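Local coordinates for protein thiamin pyrophosphokinase (Saccharomyces cerevisiae, PDB 1IG0) that catalyses the transfer of pyrophosphate from ATP to thiamine, making thiamine diphosphate and AMP, and works as a homodimer, at residues B[25-30]-B[226-231]; B[38-43]-B[62-67]; B[133-138]-B[167-172]; B[183-188]-B[215-220]. All coordinates share one frame; numbering follows the deposited sequence.

Contact 1: B[25-30]-B[226-231]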
loop_
_atom_site.group_PDB
_atom_site.type_symbol
_atom_site.label_atom_id
_atom_site.label_comp_id
_atom_site.label_asym_id
_atom_site.label_seq_id
_atom_site.Cartn_x
_atom_site.Cartn_y
_atom_site.Cartn_z
ATOM N N MET B 25 1.710 -9.175 23.100
ATOM C CA MET B 25 1.117 -7.864 22.885
ATOM C C MET B 25 -0.394 -7.942 22.713
ATOM O O MET B 25 -0.912 -8.906 22.155
ATOM C CB MET B 25 1.727 -7.185 21.658
ATOM C CG MET B 25 1.512 -7.955 20.377
ATOM S SD MET B 25 0.782 -6.966 19.064
ATOM C CE MET B 25 -0.959 -7.299 19.316
ATOM N N ASN B 26 -1.099 -6.926 23.202
ATOM C CA ASN B 26 -2.551 -6.879 23.086
ATOM C C ASN B 26 -2.878 -5.848 22.011
ATOM O O ASN B 26 -2.302 -4.762 21.996
ATOM C CB ASN B 26 -3.182 -6.473 24.422
ATOM C CG ASN B 26 -4.685 -6.692 24.451
ATOM O OD1 ASN B 26 -5.426 -6.105 23.662
ATOM N ND2 ASN B 26 -5.140 -7.542 25.364
ATOM N N LEU B 27 -3.796 -6.190 21.112
ATOM C CA LEU B 27 -4.174 -5.291 20.026
ATOM C C LEU B 27 -4.610 -3.903 20.484
ATOM O O LEU B 27 -4.304 -2.907 19.830
ATOM C CB LEU B 27 -5.284 -5.923 19.181
ATOM C CG LEU B 27 -4.861 -7.107 18.307
ATOM C CD1 LEU B 27 -6.074 -7.676 17.591
ATOM C CD2 LEU B 27 -3.813 -6.649 17.303
ATOM N N LYS B 28 -5.320 -3.835 21.605
ATOM C CA LYS B 28 -5.789 -2.554 22.125
ATOM C C LYS B 28 -4.652 -1.610 22.495
ATOM O O LYS B 28 -4.786 -0.391 22.386
ATOM C CB LYS B 28 -6.678 -2.773 23.350
ATOM C CG LYS B 28 -8.061 -3.297 23.020
ATOM C CD LYS B 28 -8.849 -3.595 24.281
ATOM C CE LYS B 28 -10.251 -4.072 23.948
ATOM N NZ LYS B 28 -10.942 -4.614 25.147
ATOM N N GLU B 29 -3.531 -2.178 22.927
ATOM C CA GLU B 29 -2.380 -1.384 23.337
ATOM C C GLU B 29 -1.758 -0.610 22.178
ATOM O O GLU B 29 -0.993 0.331 22.393
ATOM C CB GLU B 29 -1.340 -2.289 23.996
ATOM C CG GLU B 29 -1.941 -3.220 25.040
ATOM C CD GLU B 29 -0.902 -4.010 25.804
ATOM O OE1 GLU B 29 -0.016 -4.615 25.162
ATOM O OE2 GLU B 29 -0.979 -4.034 27.050
ATOM N N LEU B 30 -2.088 -1.006 20.953
ATOM C CA LEU B 30 -1.567 -0.326 19.771
ATOM C C LEU B 30 -2.219 1.048 19.664
ATOM O O LEU B 30 -1.641 1.982 19.110
ATOM C CB LEU B 30 -1.878 -1.130 18.503
ATOM C CG LEU B 30 -1.200 -2.492 18.322
ATOM C CD1 LEU B 30 -1.814 -3.210 17.131
ATOM C CD2 LEU B 30 0.296 -2.309 18.124
ATOM N N LEU B 226 -5.054 -1.720 10.913
ATOM C CA LEU B 226 -4.089 -1.386 11.941
ATOM C C LEU B 226 -2.904 -2.100 11.304
ATOM O O LEU B 226 -2.985 -3.292 10.996
ATOM C CB LEU B 226 -4.436 -2.031 13.285
ATOM C CG LEU B 226 -5.486 -1.340 14.156
ATOM C CD1 LEU B 226 -5.679 -2.135 15.440
ATOM C CD2 LEU B 226 -5.034 0.077 14.476
ATOM N N ILE B 227 -1.821 -1.375 11.065
ATOM C CA ILE B 227 -0.657 -1.970 10.431
ATOM C C ILE B 227 0.535 -1.782 11.344
ATOM O O ILE B 227 0.855 -0.659 11.734
ATOM C CB ILE B 227 -0.387 -1.301 9.067
ATOM C CG1 ILE B 227 -1.659 -1.350 8.213
ATOM C CG2 ILE B 227 0.759 -2.005 8.351
ATOM C CD1 ILE B 227 -1.586 -0.520 6.941
ATOM N N PHE B 228 1.184 -2.886 11.691
ATOM C CA PHE B 228 2.329 -2.832 12.586
ATOM C C PHE B 228 3.305 -3.974 12.343
ATOM O O PHE B 228 3.028 -4.886 11.565
ATOM C CB PHE B 228 1.838 -2.850 14.033
ATOM C CG PHE B 228 0.953 -4.017 14.355
ATOM C CD1 PHE B 228 1.466 -5.140 14.994
ATOM C CD2 PHE B 228 -0.394 -4.001 14.005
ATOM C CE1 PHE B 228 0.648 -6.233 15.281
ATOM C CE2 PHE B 228 -1.218 -5.089 14.286
ATOM C CZ PHE B 228 -0.696 -6.206 14.926
ATOM N N LEU B 229 4.448 -3.924 13.018
ATOM C CA LEU B 229 5.463 -4.951 12.842
ATOM C C LEU B 229 5.408 -6.050 13.891
ATOM O O LEU B 229 5.175 -5.794 15.073
ATOM C CB LEU B 229 6.855 -4.312 12.831
ATOM C CG LEU B 229 8.037 -5.222 12.482
ATOM C CD1 LEU B 229 9.122 -4.410 11.795
ATOM C CD2 LEU B 229 8.567 -5.892 13.738
ATOM N N ILE B 230 5.620 -7.278 13.428
ATOM C CA ILE B 230 5.635 -8.457 14.280
ATOM C C ILE B 230 7.080 -8.944 14.372
ATOM O O ILE B 230 7.684 -9.317 13.365
ATOM C CB ILE B 230 4.752 -9.580 13.683
ATOM C CG1 ILE B 230 3.273 -9.209 13.825
ATOM C CG2 ILE B 230 5.060 -10.911 14.355
ATOM C CD1 ILE B 230 2.817 -9.044 15.261
ATOM N N LYS B 231 7.639 -8.924 15.577
ATOM C CA LYS B 231 9.014 -9.368 15.778
ATOM C C LYS B 231 9.153 -10.867 15.522
ATOM O O LYS B 231 8.238 -11.651 15.776
ATOM C CB LYS B 231 9.479 -9.041 17.199
ATOM C CG LYS B 231 9.622 -7.548 17.504
ATOM C CD LYS B 231 11.035 -7.022 17.256
ATOM C CE LYS B 231 11.258 -6.507 15.835
ATOM N NZ LYS B 231 12.669 -6.038 15.622
#
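Apolar side chains that meet between two different sheets make this buried contact: M25, L27 and L30, at and just after the end of strand 23-26, gather round the ring of F228 on strand 225-230. No hydrogen bond passes between the two segments, and the backbones stay well apart, with the CA atoms of L30 and L226 8.3 Å from each other. The F228 ring and the side chains of L30, M25 and L27 bridge the distance. CB of F228 points toward 25-30, and CG, between the backbone N and the carbonyl carbon (chi1 55°), sets the ring among these three. L30 lays one methyl over a ring face in a CH-pi contact, CD1 lying 3.7 Å from the F228 centroid and displaced toward the rim on the CD2/CE2 side. L30 CD1 also reaches L226 CD1, at 4.4 Å. The bent chain of M25 delivers SD obliquely to F228 CE1 at 3.9 Å, a Met-aromatic contact, while L27 CD2 comes to CZ, also obliquely. Cutting the ring back to an alanine would probably leave L30 CD1 and M25 SD without their aromatic partner and open a gap between the sheets. The turn has its own bracing: N26 OD1 takes the backbone N-H of K28 at 3.1 Å, on a lone pair, and E29 OE1 takes that of N26. L306 of strand 304-310 also packs on F228, while I237 of strand 235-238 touches M25 and L27. Apolar side chains packed between two facing sheets fit the beta sandwich of this enzyme, here with an Asx turn begun by N26 at the end of strand 23-26.

Contact 2: B[38-43]-B[62-67]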
loop_
_atom_site.group_PDB
_atom_site.type_symbol
_atom_site.label_atom_id
_atom_site.label_comp_id
_atom_site.label_asym_id
_atom_site.label_seq_id
_atom_site.Cartn_x
_atom_site.Cartn_y
_atom_site.Cartn_z
ATOM N N ASN B 38 5.711 6.748 27.040
ATOM C CA ASN B 38 5.401 8.008 26.378
ATOM C C ASN B 38 4.520 7.666 25.188
ATOM O O ASN B 38 4.480 6.515 24.755
ATOM C CB ASN B 38 6.675 8.712 25.899
ATOM C CG ASN B 38 7.406 9.421 27.021
ATOM O OD1 ASN B 38 6.793 10.132 27.819
ATOM N ND2 ASN B 38 8.722 9.249 27.080
ATOM N N SER B 39 3.812 8.656 24.658
ATOM C CA SER B 39 2.931 8.413 23.526
ATOM C C SER B 39 2.839 9.609 22.594
ATOM O O SER B 39 3.014 10.756 23.008
ATOM C CB SER B 39 1.534 8.041 24.024
ATOM O OG SER B 39 0.996 9.067 24.836
ATOM N N THR B 40 2.555 9.327 21.328
ATOM C CA THR B 40 2.441 10.374 20.329
ATOM C C THR B 40 1.464 9.993 19.232
ATOM O O THR B 40 1.404 8.838 18.806
ATOM C CB THR B 40 3.807 10.670 19.656
ATOM O OG1 THR B 40 4.750 11.094 20.645
ATOM C CG2 THR B 40 3.661 11.760 18.597
ATOM N N LEU B 41 0.690 10.976 18.790
ATOM C CA LEU B 41 -0.250 10.782 17.698
ATOM C C LEU B 41 0.366 11.557 16.541
ATOM O O LEU B 41 0.475 12.782 16.594
ATOM C CB LEU B 41 -1.622 11.365 18.035
ATOM C CG LEU B 41 -2.635 11.353 16.883
ATOM C CD1 LEU B 41 -2.904 9.915 16.444
ATOM C CD2 LEU B 41 -3.925 12.034 17.327
ATOM N N LEU B 42 0.785 10.840 15.507
ATOM C CA LEU B 42 1.403 11.471 14.352
ATOM C C LEU B 42 0.436 11.576 13.187
ATOM O O LEU B 42 -0.122 10.576 12.739
ATOM C CB LEU B 42 2.635 10.672 13.922
ATOM C CG LEU B 42 3.341 11.097 12.632
ATOM C CD1 LEU B 42 3.827 12.534 12.753
ATOM C CD2 LEU B 42 4.507 10.151 12.366
ATOM N N ILE B 43 0.243 12.797 12.701
ATOM C CA ILE B 43 -0.652 13.033 11.578
ATOM C C ILE B 43 0.170 13.345 10.339
ATOM O O ILE B 43 0.905 14.332 10.305
ATOM C CB ILE B 43 -1.602 14.218 11.850
ATOM C CG1 ILE B 43 -2.379 13.970 13.144
ATOM C CG2 ILE B 43 -2.577 14.386 10.683
ATOM C CD1 ILE B 43 -3.297 15.115 13.541
ATOM N N HIS B 62 -3.308 10.032 23.724
ATOM C CA HIS B 62 -1.905 10.265 23.412
ATOM C C HIS B 62 -1.437 11.615 23.933
ATOM O O HIS B 62 -2.194 12.583 23.951
ATOM C CB HIS B 62 -1.671 10.157 21.904
ATOM C CG HIS B 62 -1.899 8.778 21.366
ATOM N ND1 HIS B 62 -3.154 8.225 21.248
ATOM C CD2 HIS B 62 -1.028 7.821 20.967
ATOM C CE1 HIS B 62 -3.049 6.986 20.800
ATOM N NE2 HIS B 62 -1.768 6.717 20.623
ATOM N N ASP B 63 -0.184 11.664 24.367
ATOM C CA ASP B 63 0.393 12.883 24.919
ATOM C C ASP B 63 0.774 13.916 23.863
ATOM O O ASP B 63 0.148 14.973 23.763
ATOM C CB ASP B 63 1.613 12.527 25.774
ATOM C CG ASP B 63 2.337 13.750 26.303
ATOM O OD1 ASP B 63 1.675 14.781 26.544
ATOM O OD2 ASP B 63 3.568 13.675 26.495
ATOM N N LEU B 64 1.802 13.611 23.079
ATOM C CA LEU B 64 2.268 14.525 22.043
ATOM C C LEU B 64 1.530 14.342 20.718
ATOM O O LEU B 64 1.173 13.227 20.342
ATOM C CB LEU B 64 3.770 14.324 21.811
ATOM C CG LEU B 64 4.465 15.303 20.857
ATOM C CD1 LEU B 64 4.572 16.668 21.516
ATOM C CD2 LEU B 64 5.851 14.788 20.512
ATOM N N LYS B 65 1.296 15.451 20.022
ATOM C CA LYS B 65 0.641 15.422 18.718
ATOM C C LYS B 65 1.524 16.171 17.735
ATOM O O LYS B 65 1.855 17.340 17.947
ATOM C CB LYS B 65 -0.741 16.081 18.764
ATOM C CG LYS B 65 -1.783 15.321 19.566
ATOM C CD LYS B 65 -1.663 15.608 21.051
ATOM C CE LYS B 65 -2.728 14.866 21.839
ATOM N NZ LYS B 65 -2.706 15.262 23.272
ATOM N N VAL B 66 1.906 15.495 16.659
ATOM C CA VAL B 66 2.773 16.098 15.657
ATOM C C VAL B 66 2.154 16.068 14.266
ATOM O O VAL B 66 1.572 15.064 13.854
ATOM C CB VAL B 66 4.141 15.372 15.606
ATOM C CG1 VAL B 66 5.007 15.950 14.496
ATOM C CG2 VAL B 66 4.849 15.500 16.950
ATOM N N CYS B 67 2.282 17.183 13.554
ATOM C CA CYS B 67 1.770 17.302 12.196
ATOM C C CYS B 67 2.941 17.376 11.228
ATOM O O CYS B 67 3.851 18.188 11.404
ATOM C CB CYS B 67 0.915 18.562 12.045
ATOM S SG CYS B 67 -0.763 18.421 12.683
HETATM O O HOH W 1 4.100 10.744 26.839
#
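S39 and H62 meet where two parallel strands begin to pair, and T40 is the side chain to follow outward. Its CB lies 3.7 Å from L64 O. There the branches part: T40 CG2, anti to the backbone N, lies 3.4 Å from L64 O, and T40 OG1 runs alongside L64, 3.6 Å from L64 CB, with a weak bond back to S39 O. Along the backbone, L41 N gives a hydrogen bond to L64 O of 2.8 Å, and I43 N gives an almost straight one to V66 O (178°). L64 N and V66 N return bonds to S39 O and L41 O. Ahead of this ladder S39 OG accepts from D63 N at 2.9 Å, and one water joins N38 OD1, S39 N and D63 OD2. K65 doubles back, its NZ held by the carbonyl oxygens of H62 and D63. H62 ND1 hydrogen-bonds I58 O, while H62 CD2 comes 3.4 Å from T40 O. The pair closes a beta-alpha-beta unit through helix 52-61; helix 126-139 packs on T40, helix 71-78 on I43 and C67, and strand 184-189 flanks 38-43 on its other edge.

Contact 3: B[133-138]-B[167-172]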
loop_
_atom_site.group_PDB
_atom_site.type_symbol
_atom_site.label_atom_id
_atom_site.label_comp_id
_atom_site.label_asym_id
_atom_site.label_seq_id
_atom_site.Cartn_x
_atom_site.Cartn_y
_atom_site.Cartn_z
ATOM N N LEU B 133 12.265 14.339 15.536
ATOM C CA LEU B 133 11.741 15.389 16.403
ATOM C C LEU B 133 11.090 14.789 17.642
ATOM O O LEU B 133 11.327 15.242 18.762
ATOM C CB LEU B 133 10.706 16.222 15.646
ATOM C CG LEU B 133 9.837 17.164 16.485
ATOM C CD1 LEU B 133 10.705 18.230 17.136
ATOM C CD2 LEU B 133 8.777 17.803 15.596
ATOM N N ILE B 134 10.262 13.771 17.433
ATOM C CA ILE B 134 9.567 13.110 18.529
ATOM C C ILE B 134 10.542 12.543 19.556
ATOM O O ILE B 134 10.350 12.711 20.761
ATOM C CB ILE B 134 8.657 11.982 17.997
ATOM C CG1 ILE B 134 7.514 12.597 17.184
ATOM C CG2 ILE B 134 8.113 11.151 19.153
ATOM C CD1 ILE B 134 6.689 11.593 16.410
ATOM N N SER B 135 11.593 11.879 19.084
ATOM C CA SER B 135 12.580 11.306 19.991
ATOM C C SER B 135 13.290 12.414 20.770
ATOM O O SER B 135 13.504 12.296 21.977
ATOM C CB SER B 135 13.607 10.477 19.220
ATOM O OG SER B 135 14.445 9.766 20.117
ATOM N N LEU B 136 13.659 13.487 20.078
ATOM C CA LEU B 136 14.326 14.610 20.728
ATOM C C LEU B 136 13.421 15.197 21.810
ATOM O O LEU B 136 13.867 15.491 22.920
ATOM C CB LEU B 136 14.670 15.691 19.699
ATOM C CG LEU B 136 15.884 15.434 18.801
ATOM C CD1 LEU B 136 15.956 16.499 17.713
ATOM C CD2 LEU B 136 17.155 15.434 19.651
ATOM N N HIS B 137 12.146 15.362 21.478
ATOM C CA HIS B 137 11.179 15.914 22.420
ATOM C C HIS B 137 11.157 15.144 23.738
ATOM O O HIS B 137 11.187 15.738 24.816
ATOM C CB HIS B 137 9.772 15.885 21.817
ATOM C CG HIS B 137 8.697 16.281 22.782
ATOM N ND1 HIS B 137 8.369 17.595 23.034
ATOM C CD2 HIS B 137 7.912 15.534 23.594
ATOM C CE1 HIS B 137 7.429 17.640 23.962
ATOM N NE2 HIS B 137 7.136 16.404 24.318
ATOM N N PHE B 138 11.102 13.821 23.645
ATOM C CA PHE B 138 11.045 12.979 24.834
ATOM C C PHE B 138 12.383 12.586 25.449
ATOM O O PHE B 138 12.466 12.380 26.659
ATOM C CB PHE B 138 10.268 11.692 24.531
ATOM C CG PHE B 138 8.786 11.889 24.402
ATOM C CD1 PHE B 138 8.137 11.620 23.202
ATOM C CD2 PHE B 138 8.036 12.337 25.485
ATOM C CE1 PHE B 138 6.760 11.793 23.081
ATOM C CE2 PHE B 138 6.660 12.514 25.377
ATOM C CZ PHE B 138 6.020 12.242 24.172
ATOM N N THR B 167 20.635 16.447 12.716
ATOM C CA THR B 167 21.947 16.625 13.331
ATOM C C THR B 167 21.822 16.492 14.848
ATOM O O THR B 167 22.612 15.798 15.491
ATOM C CB THR B 167 22.537 18.012 12.996
ATOM O OG1 THR B 167 22.587 18.180 11.574
ATOM C CG2 THR B 167 23.943 18.148 13.570
ATOM N N LEU B 168 20.821 17.160 15.415
ATOM C CA LEU B 168 20.586 17.109 16.853
ATOM C C LEU B 168 20.204 15.697 17.275
ATOM O O LEU B 168 20.629 15.220 18.325
ATOM C CB LEU B 168 19.472 18.081 17.249
ATOM C CG LEU B 168 19.774 19.574 17.106
ATOM C CD1 LEU B 168 18.534 20.387 17.444
ATOM C CD2 LEU B 168 20.924 19.948 18.027
ATOM N N TYR B 169 19.393 15.036 16.456
ATOM C CA TYR B 169 18.960 13.670 16.735
ATOM C C TYR B 169 20.160 12.723 16.763
ATOM O O TYR B 169 20.315 11.922 17.686
ATOM C CB TYR B 169 17.971 13.204 15.661
ATOM C CG TYR B 169 17.598 11.742 15.761
ATOM C CD1 TYR B 169 16.651 11.301 16.687
ATOM C CD2 TYR B 169 18.213 10.793 14.944
ATOM C CE1 TYR B 169 16.326 9.952 16.794
ATOM C CE2 TYR B 169 17.899 9.445 15.044
ATOM C CZ TYR B 169 16.956 9.031 15.968
ATOM O OH TYR B 169 16.645 7.695 16.060
ATOM N N ASN B 170 21.004 12.815 15.740
ATOM C CA ASN B 170 22.188 11.969 15.644
ATOM C C ASN B 170 23.102 12.147 16.851
ATOM O O ASN B 170 23.604 11.171 17.413
ATOM C CB ASN B 170 22.959 12.286 14.357
ATOM C CG ASN B 170 22.308 11.689 13.121
ATOM O OD1 ASN B 170 22.638 12.054 11.990
ATOM N ND2 ASN B 170 21.385 10.759 13.330
ATOM N N THR B 171 23.313 13.398 17.248
ATOM C CA THR B 171 24.171 13.699 18.387
ATOM C C THR B 171 23.604 13.080 19.658
ATOM O O THR B 171 24.332 12.451 20.425
ATOM C CB THR B 171 24.322 15.220 18.589
ATOM O OG1 THR B 171 24.958 15.789 17.437
ATOM C CG2 THR B 171 25.161 15.517 19.830
ATOM N N MET B 172 22.306 13.259 19.876
ATOM C CA MET B 172 21.648 12.703 21.053
ATOM C C MET B 172 21.776 11.185 21.090
ATOM O O MET B 172 22.151 10.604 22.111
ATOM C CB MET B 172 20.162 13.074 21.060
ATOM C CG MET B 172 19.338 12.302 22.090
ATOM S SD MET B 172 17.558 12.513 21.882
ATOM C CE MET B 172 17.284 11.495 20.421
#
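Helices 133-138 and 167-172 cross at 54°, their axes coming within 9.5 Å and the CA atoms of L136 and Y169 within 6.2 Å. L136 does most of the bridging. Its CG is anti to the carbonyl carbon (chi1 -77°), which swings the isobutyl group across to the other helix, where the two methyls divide the work. CD1 meets L168 CB at 3.9 Å, the two side chains crossing at about a right angle, whereas CD2 touches M172 SD at 3.7 Å and lies as close to the carbonyl oxygen of L168. With an alanine at L136 both methyls would go, which would probably leave M172 SD and L168 CB without their partner and a gap between the helices. These are helices of the alpha-beta-alpha catalytic domain: I134 of helix 126-139 faces the sheet, on T40 and V66, while helix 164-175 packs on helix 126-139 through S135 and L136. The CB of S135 approaches the edge of the Y169 ring, near the ring plane, 3.7 Å from CE1. M172, extended through chi2 and bent at chi3, turns CE back to S135 OG at 3.3 Å. The polar partners of that hydroxyl are Y215 OH and N139 ND2; the methyl merely packs against it. F143 of helix 141-148 packs on both L136 and L168, and Y169 reaches on to A213 and Y215 in the loop before strand 216-221.

Contact 4: B[183-188]-B[215-220]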
loop_
_atom_site.group_PDB
_atom_site.type_symbol
_atom_site.label_atom_id
_atom_site.label_comp_id
_atom_site.label_asym_id
_atom_site.label_seq_id
_atom_site.Cartn_x
_atom_site.Cartn_y
_atom_site.Cartn_z
ATOM N N PRO B 183 9.775 3.762 26.437
ATOM C CA PRO B 183 9.105 3.448 25.172
ATOM C C PRO B 183 8.191 4.571 24.699
ATOM O O PRO B 183 7.648 5.322 25.508
ATOM C CB PRO B 183 8.323 2.180 25.502
ATOM C CG PRO B 183 9.172 1.529 26.554
ATOM C CD PRO B 183 9.531 2.703 27.432
ATOM N N ILE B 184 8.026 4.678 23.386
ATOM C CA ILE B 184 7.164 5.698 22.804
ATOM C C ILE B 184 6.105 5.030 21.940
ATOM O O ILE B 184 6.405 4.524 20.857
ATOM C CB ILE B 184 7.960 6.683 21.918
ATOM C CG1 ILE B 184 9.021 7.400 22.754
ATOM C CG2 ILE B 184 7.013 7.702 21.291
ATOM C CD1 ILE B 184 9.910 8.335 21.943
ATOM N N SER B 185 4.870 5.012 22.429
ATOM C CA SER B 185 3.768 4.422 21.680
ATOM C C SER B 185 3.376 5.436 20.612
ATOM O O SER B 185 2.856 6.509 20.922
ATOM C CB SER B 185 2.582 4.136 22.601
ATOM O OG SER B 185 1.542 3.488 21.890
ATOM N N LEU B 186 3.631 5.088 19.355
ATOM C CA LEU B 186 3.348 5.978 18.235
ATOM C C LEU B 186 2.228 5.484 17.320
ATOM O O LEU B 186 2.332 4.420 16.711
ATOM C CB LEU B 186 4.632 6.174 17.424
ATOM C CG LEU B 186 4.620 7.047 16.170
ATOM C CD1 LEU B 186 4.286 8.486 16.536
ATOM C CD2 LEU B 186 5.985 6.964 15.495
ATOM N N LEU B 187 1.157 6.268 17.231
ATOM C CA LEU B 187 0.023 5.933 16.378
ATOM C C LEU B 187 0.013 6.946 15.238
ATOM O O LEU B 187 -0.032 8.152 15.477
ATOM C CB LEU B 187 -1.285 6.016 17.171
ATOM C CG LEU B 187 -2.546 5.503 16.471
ATOM C CD1 LEU B 187 -2.399 4.016 16.165
ATOM C CD2 LEU B 187 -3.757 5.743 17.361
ATOM N N ALA B 188 0.054 6.459 14.002
ATOM C CA ALA B 188 0.085 7.350 12.846
ATOM C C ALA B 188 -1.170 7.330 11.982
ATOM O O ALA B 188 -1.745 6.276 11.710
ATOM C CB ALA B 188 1.306 7.035 11.988
ATOM N N TYR B 215 12.997 1.811 20.699
ATOM C CA TYR B 215 12.117 2.275 21.767
ATOM C C TYR B 215 10.765 2.717 21.211
ATOM O O TYR B 215 9.788 2.838 21.953
ATOM C CB TYR B 215 12.779 3.406 22.562
ATOM C CG TYR B 215 13.403 4.490 21.720
ATOM C CD1 TYR B 215 12.641 5.550 21.229
ATOM C CD2 TYR B 215 14.762 4.453 21.404
ATOM C CE1 TYR B 215 13.216 6.544 20.445
ATOM C CE2 TYR B 215 15.346 5.442 20.615
ATOM C CZ TYR B 215 14.568 6.483 20.140
ATOM O OH TYR B 215 15.137 7.456 19.350
ATOM N N PHE B 216 10.712 2.949 19.902
ATOM C CA PHE B 216 9.472 3.342 19.242
ATOM C C PHE B 216 8.601 2.112 19.018
ATOM O O PHE B 216 9.108 1.020 18.755
ATOM C CB PHE B 216 9.739 3.965 17.867
ATOM C CG PHE B 216 10.032 5.439 17.895
ATOM C CD1 PHE B 216 11.317 5.911 17.647
ATOM C CD2 PHE B 216 9.010 6.358 18.117
ATOM C CE1 PHE B 216 11.582 7.281 17.618
ATOM C CE2 PHE B 216 9.260 7.731 18.091
ATOM C CZ PHE B 216 10.550 8.193 17.838
ATOM N N LYS B 217 7.292 2.302 19.122
ATOM C CA LYS B 217 6.326 1.237 18.886
ATOM C C LYS B 217 5.317 1.868 17.937
ATOM O O LYS B 217 4.318 2.452 18.361
ATOM C CB LYS B 217 5.636 0.818 20.183
ATOM C CG LYS B 217 6.582 0.410 21.301
ATOM C CD LYS B 217 5.809 -0.232 22.443
ATOM C CE LYS B 217 4.666 0.661 22.904
ATOM N NZ LYS B 217 3.714 -0.067 23.787
ATOM N N LEU B 218 5.604 1.754 16.646
ATOM C CA LEU B 218 4.770 2.341 15.609
ATOM C C LEU B 218 3.636 1.471 15.085
ATOM O O LEU B 218 3.796 0.271 14.858
ATOM C CB LEU B 218 5.654 2.774 14.435
ATOM C CG LEU B 218 4.970 3.231 13.141
ATOM C CD1 LEU B 218 4.143 4.485 13.389
ATOM C CD2 LEU B 218 6.030 3.496 12.082
ATOM N N CYS B 219 2.485 2.101 14.885
ATOM C CA CYS B 219 1.315 1.418 14.353
ATOM C C CYS B 219 0.508 2.397 13.515
ATOM O O CYS B 219 0.279 3.533 13.926
ATOM C CB CYS B 219 0.432 0.876 15.479
ATOM S SG CYS B 219 -1.041 -0.019 14.899
ATOM N N TYR B 220 0.085 1.956 12.337
ATOM C CA TYR B 220 -0.708 2.805 11.465
ATOM C C TYR B 220 -2.174 2.466 11.618
ATOM O O TYR B 220 -2.541 1.296 11.726
ATOM C CB TYR B 220 -0.322 2.614 9.995
ATOM C CG TYR B 220 1.074 3.067 9.656
ATOM C CD1 TYR B 220 2.143 2.174 9.676
ATOM C CD2 TYR B 220 1.333 4.400 9.347
ATOM C CE1 TYR B 220 3.440 2.601 9.399
ATOM C CE2 TYR B 220 2.622 4.836 9.069
ATOM C CZ TYR B 220 3.672 3.933 9.097
ATOM O OH TYR B 220 4.949 4.362 8.825
#
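I184 and F216 stand side by side and point the same way from two parallel strands, as do L186 and L218. The isoleucine sets CD1 over one face of the F216 ring, while I184 CG2 meets F216 CE2 at 3.9 Å. I184 CD1 also lies 4.0 Å from Y215 CD1, so a single methyl is shared by two rings. L186 CD2 is 3.7 Å from L218 CD1, but the L186 side chain crosses F216 at a slant. Both leucines have CG anti to the backbone N (L186 chi1 179°), which lays them next to each other on this face. At the far end A188 CB, obliquely placed, approaches Y220 CD2 at 3.7 Å. On the reverse face K217 passes S185, its CE 4.1 Å from S185 CB, before NZ goes on to a salt bridge with E37. The backbones are tied by five hydrogen bonds. I184 N to Y215 O and A188 N to C219 O, both 2.9 Å, are the outermost, and in the middle L186 N meets K217 O from above the carbonyl plane. Y220 OH hydrogen-bonds S202 O. Helix 196-212 covers L218 and Y220, and helix 126-139 covers I184 and F216. Two adjacent parallel strands joined by a helix that packs on one face form a classic beta-alpha-beta crossover, here in the catalytic alpha-beta-alpha domain.

Contacts 2 and 4 are consecutive steps across one sheet: strands 38-43 and 184-189 lie next to each other, with N38 O 2.8 Å from S185 N and the contact centres about 9 Å apart. Strand 225-230 of contact 1 is the next strand beyond 216-221, with I227 O 2.8 Å from Y220 N, and contact 1 then packs it against the second sheet. Contact 3 is a layer away, its centre about 15 Å from that of contact 2, which F138 touches at T40, and about 16 Å from that of contact 4, which I134 touches at F216. None of the four lines the thiamine pockets: the side chains of Y220 and L42 lie about 12 and 13 Å from a bound thiamine.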